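DNA replication and repair protein RecF (Caldanaerobacter subterraneus subsp. tengcongensis, PDB 5Z69) acts as an ABC-type ATPase and recombination mediator of the RecFOR pathway of DNA repair, and probably binds single-stranded DNA. Local coordinates at residues 146-149 with 154-157; 160-165 with 270-275; 166-171 with 187-192. All blocks are in the same frame, centred on the assembly; numbering follows the deposited sequence.

Contact 1. Residues 146-149 with 154-157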
ATOM      1  N   ALA A 146      -8.726  18.202   0.383  1.00 26.30           N
ATOM      2  CA  ALA A 146      -8.818  19.669   0.336  1.00 30.27           C
ATOM      3  C   ALA A 146      -8.537  20.196  -1.059  1.00 33.75           C
ATOM      4  O   ALA A 146      -9.232  21.098  -1.528  1.00 30.09           O
ATOM      5  CB  ALA A 146      -7.854  20.298   1.336  1.00 28.35           C
ATOM      6  N   CYS A 147      -7.514  19.652  -1.723  1.00 24.90           N
ATOM      7  CA  CYS A 147      -7.235  20.035  -3.104  1.00 29.77           C
ATOM      8  C   CYS A 147      -8.447  19.815  -3.991  1.00 36.95           C
ATOM      9  O   CYS A 147      -8.844  20.694  -4.772  1.00 29.10           O
ATOM     10  CB  CYS A 147      -6.051  19.249  -3.665  1.00 40.85           C
ATOM     11  SG  CYS A 147      -4.491  19.724  -2.932  1.00 31.59           S
ATOM     12  N   ILE A 148      -9.039  18.634  -3.873  1.00 28.15           N
ATOM     13  CA  ILE A 148     -10.154  18.307  -4.757  1.00 33.19           C
ATOM     14  C   ILE A 148     -11.423  19.099  -4.436  1.00 38.49           C
ATOM     15  O   ILE A 148     -12.063  19.610  -5.349  1.00 29.95           O
ATOM     16  CB  ILE A 148     -10.482  16.830  -4.722  1.00 28.12           C
ATOM     17  CG1 ILE A 148      -9.233  16.003  -5.151  1.00 28.07           C
ATOM     18  CG2 ILE A 148     -11.690  16.560  -5.637  1.00 24.78           C
ATOM     19  CD1 ILE A 148      -9.389  14.504  -5.007  1.00 23.29           C
ATOM     20  N   SER A 149     -11.776  19.176  -3.148  1.00 26.17           N
ATOM     21  CA  SER A 149     -12.955  19.869  -2.681  1.00 25.89           C
ATOM     22  C   SER A 149     -12.967  21.331  -3.122  1.00 26.55           C
ATOM     23  O   SER A 149     -14.013  21.862  -3.465  1.00 29.54           O
ATOM     24  CB  SER A 149     -13.055  19.784  -1.156  1.00 30.17           C
ATOM     25  OG  SER A 149     -13.168  18.427  -0.752  1.00 32.56           O
ATOM     26  N   ASN A 154     -19.095  18.730  -6.185  1.00 34.72           N
ATOM     27  CA  ASN A 154     -19.806  17.461  -6.098  1.00 43.17           C
ATOM     28  C   ASN A 154     -19.020  16.442  -5.287  1.00 32.26           C
ATOM     29  O   ASN A 154     -19.592  15.606  -4.588  1.00 45.83           O
ATOM     30  CB  ASN A 154     -20.113  16.921  -7.495  1.00 45.67           C
ATOM     31  CG  ASN A 154     -21.058  17.833  -8.265  1.00 58.06           C
ATOM     32  OD1 ASN A 154     -22.029  18.345  -7.705  1.00 59.44           O
ATOM     33  ND2 ASN A 154     -20.763  18.061  -9.539  1.00 60.75           N
ATOM     34  N   TYR A 155     -17.699  16.512  -5.390  1.00 42.23           N
ATOM     35  CA  TYR A 155     -16.844  15.638  -4.601  1.00 36.76           C
ATOM     36  C   TYR A 155     -16.947  16.020  -3.141  1.00 35.88           C
ATOM     37  O   TYR A 155     -17.062  15.155  -2.261  1.00 36.63           O
ATOM     38  CB  TYR A 155     -15.401  15.740  -5.052  1.00 27.78           C
ATOM     39  CG  TYR A 155     -14.395  15.031  -4.161  1.00 33.46           C
ATOM     40  CD1 TYR A 155     -13.777  15.684  -3.083  1.00 28.08           C
ATOM     41  CD2 TYR A 155     -14.030  13.717  -4.423  1.00 31.15           C
ATOM     42  CE1 TYR A 155     -12.816  15.013  -2.289  1.00 33.33           C
ATOM     43  CE2 TYR A 155     -13.092  13.052  -3.647  1.00 27.30           C
ATOM     44  CZ  TYR A 155     -12.489  13.690  -2.589  1.00 33.58           C
ATOM     45  OH  TYR A 155     -11.558  12.975  -1.852  1.00 29.98           O
ATOM     46  N   PHE A 156     -16.887  17.327  -2.887  1.00 35.12           N
ATOM     47  CA  PHE A 156     -16.960  17.810  -1.523  1.00 32.28           C
ATOM     48  C   PHE A 156     -18.284  17.355  -0.896  1.00 35.29           C
ATOM     49  O   PHE A 156     -18.316  16.886   0.243  1.00 37.30           O
ATOM     50  CB  PHE A 156     -16.822  19.341  -1.459  1.00 32.72           C
ATOM     51  CG  PHE A 156     -16.951  19.877  -0.067  1.00 35.98           C
ATOM     52  CD1 PHE A 156     -16.046  19.503   0.913  1.00 32.89           C
ATOM     53  CD2 PHE A 156     -18.007  20.701   0.279  1.00 45.13           C
ATOM     54  CE1 PHE A 156     -16.177  19.963   2.204  1.00 33.04           C
ATOM     55  CE2 PHE A 156     -18.142  21.163   1.568  1.00 36.97           C
ATOM     56  CZ  PHE A 156     -17.228  20.793   2.530  1.00 33.98           C
ATOM     57  N   PHE A 157     -19.365  17.487  -1.665  1.00 34.59           N
ATOM     58  CA  PHE A 157     -20.673  16.946  -1.297  1.00 42.04           C
ATOM     59  C   PHE A 157     -20.603  15.447  -0.913  1.00 34.88           C
ATOM     60  O   PHE A 157     -21.071  15.042   0.146  1.00 39.08           O
ATOM     61  CB  PHE A 157     -21.651  17.153  -2.459  1.00 52.06           C
ATOM     62  CG  PHE A 157     -23.070  16.736  -2.155  1.00 62.59           C
ATOM     63  CD1 PHE A 157     -24.011  17.680  -1.765  1.00 66.78           C
ATOM     64  CD2 PHE A 157     -23.470  15.406  -2.283  1.00 63.47           C
ATOM     65  CE1 PHE A 157     -25.317  17.308  -1.492  1.00 66.53           C
ATOM     66  CE2 PHE A 157     -24.773  15.027  -2.004  1.00 65.05           C
ATOM     67  CZ  PHE A 157     -25.698  15.979  -1.613  1.00 64.41           C
TER

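Contact 2. Residues 160-165 with 270-275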
ATOM      1  N   LEU A 160     -18.628  14.836   2.308  1.00 39.80           N
ATOM      2  CA  LEU A 160     -19.440  15.223   3.454  1.00 39.80           C
ATOM      3  C   LEU A 160     -20.483  14.160   3.786  1.00 34.51           C
ATOM      4  O   LEU A 160     -20.665  13.785   4.945  1.00 31.43           O
ATOM      5  CB  LEU A 160     -20.146  16.565   3.192  1.00 38.58           C
ATOM      6  CG  LEU A 160     -19.418  17.867   3.532  1.00 50.89           C
ATOM      7  CD1 LEU A 160     -20.297  19.057   3.154  1.00 59.10           C
ATOM      8  CD2 LEU A 160     -19.074  17.928   5.008  1.00 51.42           C
ATOM      9  N   GLN A 161     -21.195  13.693   2.772  1.00 28.77           N
ATOM     10  CA  GLN A 161     -22.196  12.659   3.008  1.00 31.50           C
ATOM     11  C   GLN A 161     -21.520  11.330   3.411  1.00 40.08           C
ATOM     12  O   GLN A 161     -22.013  10.602   4.276  1.00 36.02           O
ATOM     13  CB  GLN A 161     -23.065  12.474   1.765  1.00 34.19           C
ATOM     14  CG  GLN A 161     -24.232  11.508   1.968  1.00 45.13           C
ATOM     15  CD  GLN A 161     -25.073  11.837   3.197  1.00 59.66           C
ATOM     16  OE1 GLN A 161     -25.298  10.977   4.058  1.00 66.25           O
ATOM     17  NE2 GLN A 161     -25.554  13.080   3.279  1.00 42.27           N
ATOM     18  N   TYR A 162     -20.384  11.015   2.800  1.00 34.78           N
ATOM     19  CA  TYR A 162     -19.651   9.808   3.187  1.00 37.01           C
ATOM     20  C   TYR A 162     -19.302   9.856   4.674  1.00 38.65           C
ATOM     21  O   TYR A 162     -19.548   8.893   5.399  1.00 38.26           O
ATOM     22  CB  TYR A 162     -18.381   9.638   2.349  1.00 30.09           C
ATOM     23  CG  TYR A 162     -17.515   8.467   2.770  1.00 32.99           C
ATOM     24  CD1 TYR A 162     -17.761   7.186   2.296  1.00 30.63           C
ATOM     25  CD2 TYR A 162     -16.444   8.655   3.629  1.00 37.14           C
ATOM     26  CE1 TYR A 162     -16.959   6.093   2.695  1.00 33.83           C
ATOM     27  CE2 TYR A 162     -15.641   7.596   4.031  1.00 30.33           C
ATOM     28  CZ  TYR A 162     -15.899   6.312   3.569  1.00 40.92           C
ATOM     29  OH  TYR A 162     -15.079   5.264   3.984  1.00 38.27           O
ATOM     30  N   ASN A 163     -18.754  10.983   5.133  1.00 37.82           N
ATOM     31  CA  ASN A 163     -18.317  11.072   6.527  1.00 32.34           C
ATOM     32  C   ASN A 163     -19.495  10.971   7.473  1.00 37.68           C
ATOM     33  O   ASN A 163     -19.361  10.457   8.592  1.00 38.85           O
ATOM     34  CB  ASN A 163     -17.562  12.369   6.802  1.00 30.42           C
ATOM     35  CG  ASN A 163     -16.221  12.428   6.119  1.00 41.54           C
ATOM     36  OD1 ASN A 163     -15.711  11.426   5.622  1.00 43.83           O
ATOM     37  ND2 ASN A 163     -15.633  13.618   6.097  1.00 48.74           N
ATOM     38  N   LYS A 164     -20.645  11.468   7.018  1.00 41.17           N
ATOM     39  CA  LYS A 164     -21.881  11.429   7.807  1.00 45.01           C
ATOM     40  C   LYS A 164     -22.363   9.994   7.970  1.00 42.61           C
ATOM     41  O   LYS A 164     -22.677   9.546   9.071  1.00 38.69           O
ATOM     42  CB  LYS A 164     -22.967  12.279   7.139  1.00 45.03           C
ATOM     43  CG  LYS A 164     -24.240  12.449   7.953  1.00 51.37           C
ATOM     44  CD  LYS A 164     -25.064  13.625   7.406  1.00 54.42           C
ATOM     45  N   THR A 165     -22.410   9.271   6.859  1.00 36.27           N
ATOM     46  CA  THR A 165     -22.792   7.860   6.868  1.00 39.10           C
ATOM     47  C   THR A 165     -21.790   7.002   7.648  1.00 38.71           C
ATOM     48  O   THR A 165     -22.163   6.083   8.372  1.00 39.86           O
ATOM     49  CB  THR A 165     -22.913   7.329   5.436  1.00 42.23           C
ATOM     50  OG1 THR A 165     -23.903   8.096   4.743  1.00 39.48           O
ATOM     51  CG2 THR A 165     -23.322   5.878   5.427  1.00 36.80           C
ATOM     52  N   GLY A 270     -12.636   1.700   3.441  1.00 35.22           N
ATOM     53  CA  GLY A 270     -13.165   2.867   2.750  1.00 29.65           C
ATOM     54  C   GLY A 270     -12.131   3.934   2.462  1.00 40.92           C
ATOM     55  O   GLY A 270     -10.962   3.792   2.859  1.00 32.38           O
ATOM     56  N   PRO A 271     -12.559   5.016   1.771  1.00 33.69           N
ATOM     57  CA  PRO A 271     -11.726   6.172   1.432  1.00 35.06           C
ATOM     58  C   PRO A 271     -10.954   6.753   2.609  1.00 30.74           C
ATOM     59  O   PRO A 271      -9.881   7.309   2.398  1.00 32.60           O
ATOM     60  CB  PRO A 271     -12.748   7.200   0.907  1.00 30.64           C
ATOM     61  CG  PRO A 271     -13.836   6.390   0.331  1.00 37.49           C
ATOM     62  CD  PRO A 271     -13.849   5.044   1.053  1.00 32.72           C
ATOM     63  N   HIS A 272     -11.479   6.614   3.824  1.00 26.57           N
ATOM     64  CA  HIS A 272     -10.852   7.224   4.998  1.00 32.51           C
ATOM     65  C   HIS A 272      -9.643   6.446   5.514  1.00 42.32           C
ATOM     66  O   HIS A 272      -9.045   6.834   6.527  1.00 40.01           O
ATOM     67  CB  HIS A 272     -11.872   7.373   6.133  1.00 29.75           C
ATOM     68  CG  HIS A 272     -12.421   6.064   6.609  1.00 39.84           C
ATOM     69  ND1 HIS A 272     -13.311   5.318   5.868  1.00 35.33           N
ATOM     70  CD2 HIS A 272     -12.182   5.354   7.738  1.00 29.79           C
ATOM     71  CE1 HIS A 272     -13.611   4.213   6.527  1.00 34.25           C
ATOM     72  NE2 HIS A 272     -12.945   4.213   7.667  1.00 28.36           N
ATOM     73  N   ARG A 273      -9.290   5.354   4.835  1.00 38.38           N
ATOM     74  CA  ARG A 273      -8.097   4.589   5.210  1.00 37.84           C
ATOM     75  C   ARG A 273      -7.120   4.493   4.069  1.00 39.58           C
ATOM     76  O   ARG A 273      -6.192   3.707   4.137  1.00 33.96           O
ATOM     77  CB  ARG A 273      -8.453   3.163   5.657  1.00 34.27           C
ATOM     78  CG  ARG A 273      -9.231   3.085   6.950  1.00 32.92           C
ATOM     79  CD  ARG A 273      -8.366   3.506   8.120  1.00 32.20           C
ATOM     80  NE  ARG A 273      -9.037   3.239   9.389  1.00 45.64           N
ATOM     81  CZ  ARG A 273      -9.053   2.055   9.996  1.00 47.12           C
ATOM     82  NH2 ARG A 273      -9.707   1.940  11.145  1.00 45.17           N
ATOM     83  N   GLU A 274      -7.335   5.273   3.013  1.00 31.40           N
ATOM     84  CA  GLU A 274      -6.509   5.154   1.811  1.00 33.61           C
ATOM     85  C   GLU A 274      -5.225   5.965   1.913  1.00 34.85           C
ATOM     86  O   GLU A 274      -5.033   6.733   2.858  1.00 41.47           O
ATOM     87  CB  GLU A 274      -7.312   5.578   0.575  1.00 30.67           C
ATOM     88  CG  GLU A 274      -8.539   4.698   0.329  1.00 33.84           C
ATOM     89  CD  GLU A 274      -9.312   5.076  -0.929  1.00 38.85           C
ATOM     90  OE1 GLU A 274      -9.061   6.165  -1.490  1.00 38.02           O
ATOM     91  OE2 GLU A 274     -10.172   4.277  -1.362  1.00 40.65           O
ATOM     92  N   ASP A 275      -4.324   5.771   0.955  1.00 32.64           N
ATOM     93  CA  ASP A 275      -3.128   6.594   0.881  1.00 32.98           C
ATOM     94  C   ASP A 275      -2.729   6.686  -0.567  1.00 35.33           C
ATOM     95  O   ASP A 275      -3.351   6.042  -1.408  1.00 38.71           O
ATOM     96  CB  ASP A 275      -2.011   5.999   1.738  1.00 39.87           C
ATOM     97  CG  ASP A 275      -0.861   6.962   1.961  1.00 46.21           C
ATOM     98  OD1 ASP A 275      -0.989   8.142   1.590  1.00 41.02           O
ATOM     99  OD2 ASP A 275       0.180   6.539   2.515  1.00 37.04           O
TER

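Contact 3. Residues 166-171 with 187-192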
ATOM      1  N   LEU A 166     -20.513   7.307   7.493  1.00 33.70           N
ATOM      2  CA  LEU A 166     -19.487   6.617   8.252  1.00 38.49           C
ATOM      3  C   LEU A 166     -19.716   6.803   9.755  1.00 43.62           C
ATOM      4  O   LEU A 166     -19.665   5.839  10.534  1.00 39.77           O
ATOM      5  CB  LEU A 166     -18.112   7.129   7.857  1.00 35.09           C
ATOM      6  CG  LEU A 166     -16.954   6.530   8.645  1.00 34.86           C
ATOM      7  CD1 LEU A 166     -16.889   5.027   8.384  1.00 40.03           C
ATOM      8  CD2 LEU A 166     -15.630   7.192   8.266  1.00 38.45           C
ATOM      9  N   SER A 167     -19.973   8.047  10.157  1.00 40.34           N
ATOM     10  CA  SER A 167     -20.208   8.348  11.569  1.00 35.64           C
ATOM     11  C   SER A 167     -21.414   7.578  12.096  1.00 42.98           C
ATOM     12  O   SER A 167     -21.373   7.030  13.205  1.00 40.58           O
ATOM     13  CB  SER A 167     -20.416   9.847  11.786  1.00 42.60           C
ATOM     14  OG  SER A 167     -20.683  10.109  13.155  1.00 45.36           O
ATOM     15  N   ASN A 168     -22.484   7.540  11.298  1.00 36.19           N
ATOM     16  CA  ASN A 168     -23.665   6.761  11.653  1.00 44.04           C
ATOM     17  C   ASN A 168     -23.335   5.277  11.790  1.00 50.59           C
ATOM     18  O   ASN A 168     -23.799   4.613  12.714  1.00 49.50           O
ATOM     19  CB  ASN A 168     -24.773   6.942  10.620  1.00 43.57           C
ATOM     20  CG  ASN A 168     -25.370   8.353  10.642  1.00 50.45           C
ATOM     21  OD1 ASN A 168     -25.233   9.080  11.628  1.00 46.28           O
ATOM     22  ND2 ASN A 168     -26.024   8.736   9.553  1.00 47.38           N
ATOM     23  N   ARG A 169     -22.541   4.757  10.861  1.00 45.35           N
ATOM     24  CA  ARG A 169     -22.202   3.351  10.917  1.00 48.04           C
ATOM     25  C   ARG A 169     -21.416   3.065  12.193  1.00 45.12           C
ATOM     26  O   ARG A 169     -21.686   2.091  12.892  1.00 43.17           O
ATOM     27  CB  ARG A 169     -21.403   2.910   9.689  1.00 48.67           C
ATOM     28  CG  ARG A 169     -21.202   1.380   9.636  1.00 42.09           C
ATOM     29  CD  ARG A 169     -20.174   0.972   8.614  1.00 52.25           C
ATOM     30  NE  ARG A 169     -20.162  -0.466   8.342  1.00 58.64           N
ATOM     31  CZ  ARG A 169     -19.289  -1.325   8.866  1.00 49.89           C
ATOM     32  NH1 ARG A 169     -18.348  -0.908   9.709  1.00 44.22           N
ATOM     33  NH2 ARG A 169     -19.362  -2.604   8.545  1.00 63.07           N
ATOM     34  N   ASN A 170     -20.455   3.926  12.510  1.00 41.29           N
ATOM     35  CA  ASN A 170     -19.615   3.693  13.678  1.00 39.78           C
ATOM     36  C   ASN A 170     -20.369   3.736  15.008  1.00 55.52           C
ATOM     37  O   ASN A 170     -20.075   2.977  15.929  1.00 57.03           O
ATOM     38  CB  ASN A 170     -18.472   4.696  13.693  1.00 37.86           C
ATOM     39  CG  ASN A 170     -17.406   4.343  12.688  1.00 45.42           C
ATOM     40  OD1 ASN A 170     -17.300   3.183  12.279  1.00 45.46           O
ATOM     41  ND2 ASN A 170     -16.616   5.325  12.276  1.00 36.99           N
ATOM     42  N   SER A 171     -21.349   4.620  15.108  1.00 49.79           N
ATOM     43  CA  SER A 171     -22.128   4.685  16.334  1.00 57.94           C
ATOM     44  C   SER A 171     -23.064   3.478  16.374  1.00 58.78           C
ATOM     45  O   SER A 171     -23.334   2.931  17.444  1.00 58.81           O
ATOM     46  CB  SER A 171     -22.892   6.010  16.440  1.00 56.98           C
ATOM     47  OG  SER A 171     -23.869   6.130  15.433  1.00 53.81           O
ATOM     48  N   GLU A 187     -26.224  -3.512   6.922  1.00 53.64           N
ATOM     49  CA  GLU A 187     -26.236  -3.734   5.482  1.00 59.72           C
ATOM     50  C   GLU A 187     -26.550  -2.452   4.729  1.00 53.86           C
ATOM     51  O   GLU A 187     -25.890  -2.109   3.758  1.00 52.42           O
ATOM     52  CB  GLU A 187     -27.255  -4.803   5.096  1.00 62.52           C
ATOM     53  CG  GLU A 187     -27.354  -5.015   3.593  1.00 75.73           C
ATOM     54  CD  GLU A 187     -28.582  -5.806   3.191  1.00 91.52           C
ATOM     55  OE1 GLU A 187     -28.832  -6.865   3.806  1.00 96.27           O
ATOM     56  OE2 GLU A 187     -29.298  -5.368   2.264  1.00 97.37           O
ATOM     57  N   ILE A 188     -27.560  -1.739   5.195  1.00 53.22           N
ATOM     58  CA  ILE A 188     -28.082  -0.616   4.438  1.00 54.26           C
ATOM     59  C   ILE A 188     -27.050   0.513   4.442  1.00 45.78           C
ATOM     60  O   ILE A 188     -26.808   1.143   3.418  1.00 42.67           O
ATOM     61  CB  ILE A 188     -29.439  -0.142   4.991  1.00 64.85           C
ATOM     62  CG1 ILE A 188     -30.433  -1.319   5.087  1.00 79.61           C
ATOM     63  CG2 ILE A 188     -30.013   0.897   4.072  1.00 53.54           C
ATOM     64  CD1 ILE A 188     -30.294  -2.277   6.319  1.00 64.15           C
ATOM     65  N   PHE A 189     -26.411   0.730   5.586  1.00 45.58           N
ATOM     66  CA  PHE A 189     -25.295   1.665   5.671  1.00 41.70           C
ATOM     67  C   PHE A 189     -24.120   1.234   4.820  1.00 46.78           C
ATOM     68  O   PHE A 189     -23.454   2.079   4.216  1.00 46.18           O
ATOM     69  CB  PHE A 189     -24.861   1.835   7.126  1.00 43.14           C
ATOM     70  CG  PHE A 189     -25.853   2.599   7.941  1.00 49.08           C
ATOM     71  CD1 PHE A 189     -25.910   3.989   7.864  1.00 51.36           C
ATOM     72  CD2 PHE A 189     -26.766   1.941   8.735  1.00 55.45           C
ATOM     73  CE1 PHE A 189     -26.839   4.702   8.593  1.00 47.49           C
ATOM     74  CE2 PHE A 189     -27.702   2.652   9.465  1.00 56.54           C
ATOM     75  CZ  PHE A 189     -27.735   4.032   9.394  1.00 55.05           C
ATOM     76  N   ASP A 190     -23.875  -0.078   4.768  1.00 43.05           N
ATOM     77  CA  ASP A 190     -22.796  -0.633   3.973  1.00 41.34           C
ATOM     78  C   ASP A 190     -22.978  -0.282   2.508  1.00 41.62           C
ATOM     79  O   ASP A 190     -22.029   0.146   1.831  1.00 37.12           O
ATOM     80  CB  ASP A 190     -22.734  -2.162   4.128  1.00 55.38           C
ATOM     81  CG  ASP A 190     -22.034  -2.608   5.410  1.00 53.71           C
ATOM     82  OD1 ASP A 190     -21.949  -3.834   5.629  1.00 64.26           O
ATOM     83  OD2 ASP A 190     -21.566  -1.747   6.190  1.00 56.43           O
ATOM     84  N   GLU A 191     -24.199  -0.485   2.020  1.00 41.58           N
ATOM     85  CA  GLU A 191     -24.538  -0.202   0.634  1.00 43.22           C
ATOM     86  C   GLU A 191     -24.251   1.259   0.318  1.00 45.14           C
ATOM     87  O   GLU A 191     -23.681   1.578  -0.722  1.00 40.48           O
ATOM     88  CB  GLU A 191     -26.010  -0.525   0.364  1.00 49.53           C
ATOM     89  CG  GLU A 191     -26.398  -1.964   0.704  1.00 68.65           C
ATOM     90  CD  GLU A 191     -27.872  -2.268   0.458  1.00 82.69           C
ATOM     91  OE1 GLU A 191     -28.165  -3.279  -0.223  1.00 90.49           O
ATOM     92  OE2 GLU A 191     -28.737  -1.510   0.950  1.00 82.39           O
ATOM     93  N   LYS A 192     -24.626   2.135   1.243  1.00 45.20           N
ATOM     94  CA  LYS A 192     -24.486   3.576   1.034  1.00 43.55           C
ATOM     95  C   LYS A 192     -23.011   3.968   1.016  1.00 41.44           C
ATOM     96  O   LYS A 192     -22.577   4.739   0.155  1.00 37.24           O
ATOM     97  CB  LYS A 192     -25.236   4.365   2.116  1.00 39.74           C
ATOM     98  CG  LYS A 192     -25.338   5.869   1.790  1.00 42.61           C
ATOM     99  CD  LYS A 192     -26.180   6.621   2.790  1.00 42.73           C
ATOM    100  CE  LYS A 192     -26.203   8.119   2.459  1.00 48.76           C
ATOM    101  NZ  LYS A 192     -27.247   8.826   3.227  1.00 50.19           N
TER
HETATM  102  O   HOH W   1     -26.720   7.897   6.259  1.00 40.50           O

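Contact 1. Residues 146-149 with 154-157
I148 lies over one face of the Y155 ring, and S149 fits between the Y155 and F156 rings, joining the end of helix 137-151 to the first turns of helix 153-177. The apolar part rests on the CG2 methyl of I148. It sits over the ring face in a CH-pi contact, 3.6 Å from the Y155 centroid and 22° off the ring normal, displaced toward the CG and CD1 rim, with CG2 to CD1 at 3.4 Å. CD1 of I148 reaches along to the phenol end, 4.0 Å from Y155 CZ, so both branches of the isoleucine are used. The torsions suit this: CG2 of I148 stands anti to the backbone N, while the Y155 ring, its CG likewise anti to the backbone N (chi1 171°), is directed at helix 137-151, and the two side chains cross at about a right angle.

The mixed part belongs to S149. Its OG lies near the plane of both rings, 3.7 Å from Y155 CD1 and 3.5 Å from F156 CD1, and its CB packs 3.6 Å from F156 CD1. The backbones are close as well, with the CA atoms of S149 and F156 only 4.6 Å apart.

Polar groups are answered nearby. S149 OG is hydrogen-bonded to D145 O, one turn earlier in its own helix, and Y155 OH is held by both D145 OD1 and R204 NE; D152 OD2 takes the Y155 amide beside the bend. V203 of helix 186-222 touches both I148 and Y155. The tight turn between two consecutive helices is thus closed by dispersion against aromatic rings, with the buried hydroxyls satisfied outside the interface, and the phenol, bonded at its far end to D145 and R204, is probably limited in how far it can shift beneath I148.

Contact 2. Residues 160-165 with 270-275
Y162 carries this contact, reaching out from helix 153-177 to G270, P271 and H272. The Y162 ring leaves its helix with CG anti to the backbone N (chi1 175°), which sends the hydroxyl into the loop. There OH and H272 ND1 share a short hydrogen bond of 2.6 Å, made in the plane of the imidazole; the two rings meet rim to rim with planes 43° apart. P271 covers one face of the phenol: CG forms a CH-pi contact 4.2 Å from the ring centroid, and CD comes 3.2 Å from OH. G270 CA lies 3.3 Å from Y162 OH, where any side chain would collide with the hydroxyl, and its backbone angles also call for glycine. Further along, T165 faces K192 and L193.

H272 NE2 is bonded to T267 O, so both imidazole nitrogens are engaged. The loop, running from helix 258-264 into strand 275-280, is thereby clasped to the flank of helix 153-177, while R204 of helix 186-222 bonds P271 O and E274 beside it.

Contact 3. Residues 166-171 with 187-192
R169 and D190 form the charged link between helix 153-177 and helix 186-222, whose short segments here run antiparallel at 154° with axes 10.0 Å apart. The extended arginine chain, its CG anti to the backbone N (chi1 -172°), carries the guanidinium across to the D190 carboxylate. R169 NE gives D190 OD2 a bond of 2.9 Å with an N-H...O angle of 158°, meeting the oxygen almost in line with its C-O bond and at the guanidinium edge. R169 NH2 adds a weak second bond of 3.3 Å to the same OD2, and the two flat groups lie nearly coplanar. The remaining nitrogen, NH1, is taken by D261 OD2 and T267 OG1, so that one arginine serves two acidic residues and a threonine.

On the more exposed side the polar grip is looser. A water accepts from K192 NZ at 3.2 Å and weakly from N168 ND2 at 3.5 Å, while NZ is also bonded to Q161 OE1. Within helix 153-177, S171 OG donates to N168 O at 3.1 Å from above the carbonyl plane. Between the polar sites F189 packs against helix 153-177, its CE1 3.7 Å from N168 CB and its side chain also touching T165 and L172.

With an alanine in place of R169, D190 OD2 and D261 would probably be left without their shared cation, and T267 would lose a donor. The chemistry implies a helix pair joined by one directed ion pair on the inner side and by F189 packing beside N168: burial of both R169 and D190 probably strengthens the attraction between the charges, while the further bonds of NH1 are likely to offset part of the desolvation cost of the guanidinium.

All three contacts use helix 153-177 in succession, moving outward along it: their centres lie about 10, 17 and 27 Å from the centre of the chain. Contact 1 is buried and mostly apolar, closing a bend between consecutive helices; contact 2, also buried, adds one short hydrogen bond and brings in a loop more than a hundred residues away; contact 3, partly buried, combines a salt bridge with the packing of F189 and a weakly held water. Contacts 2 and 3 touch, by a polar link and by L166 against H272, whereas contact 1 stays apart from contact 3. Helix 186-222, a partner in contact 3, also flanks the other two.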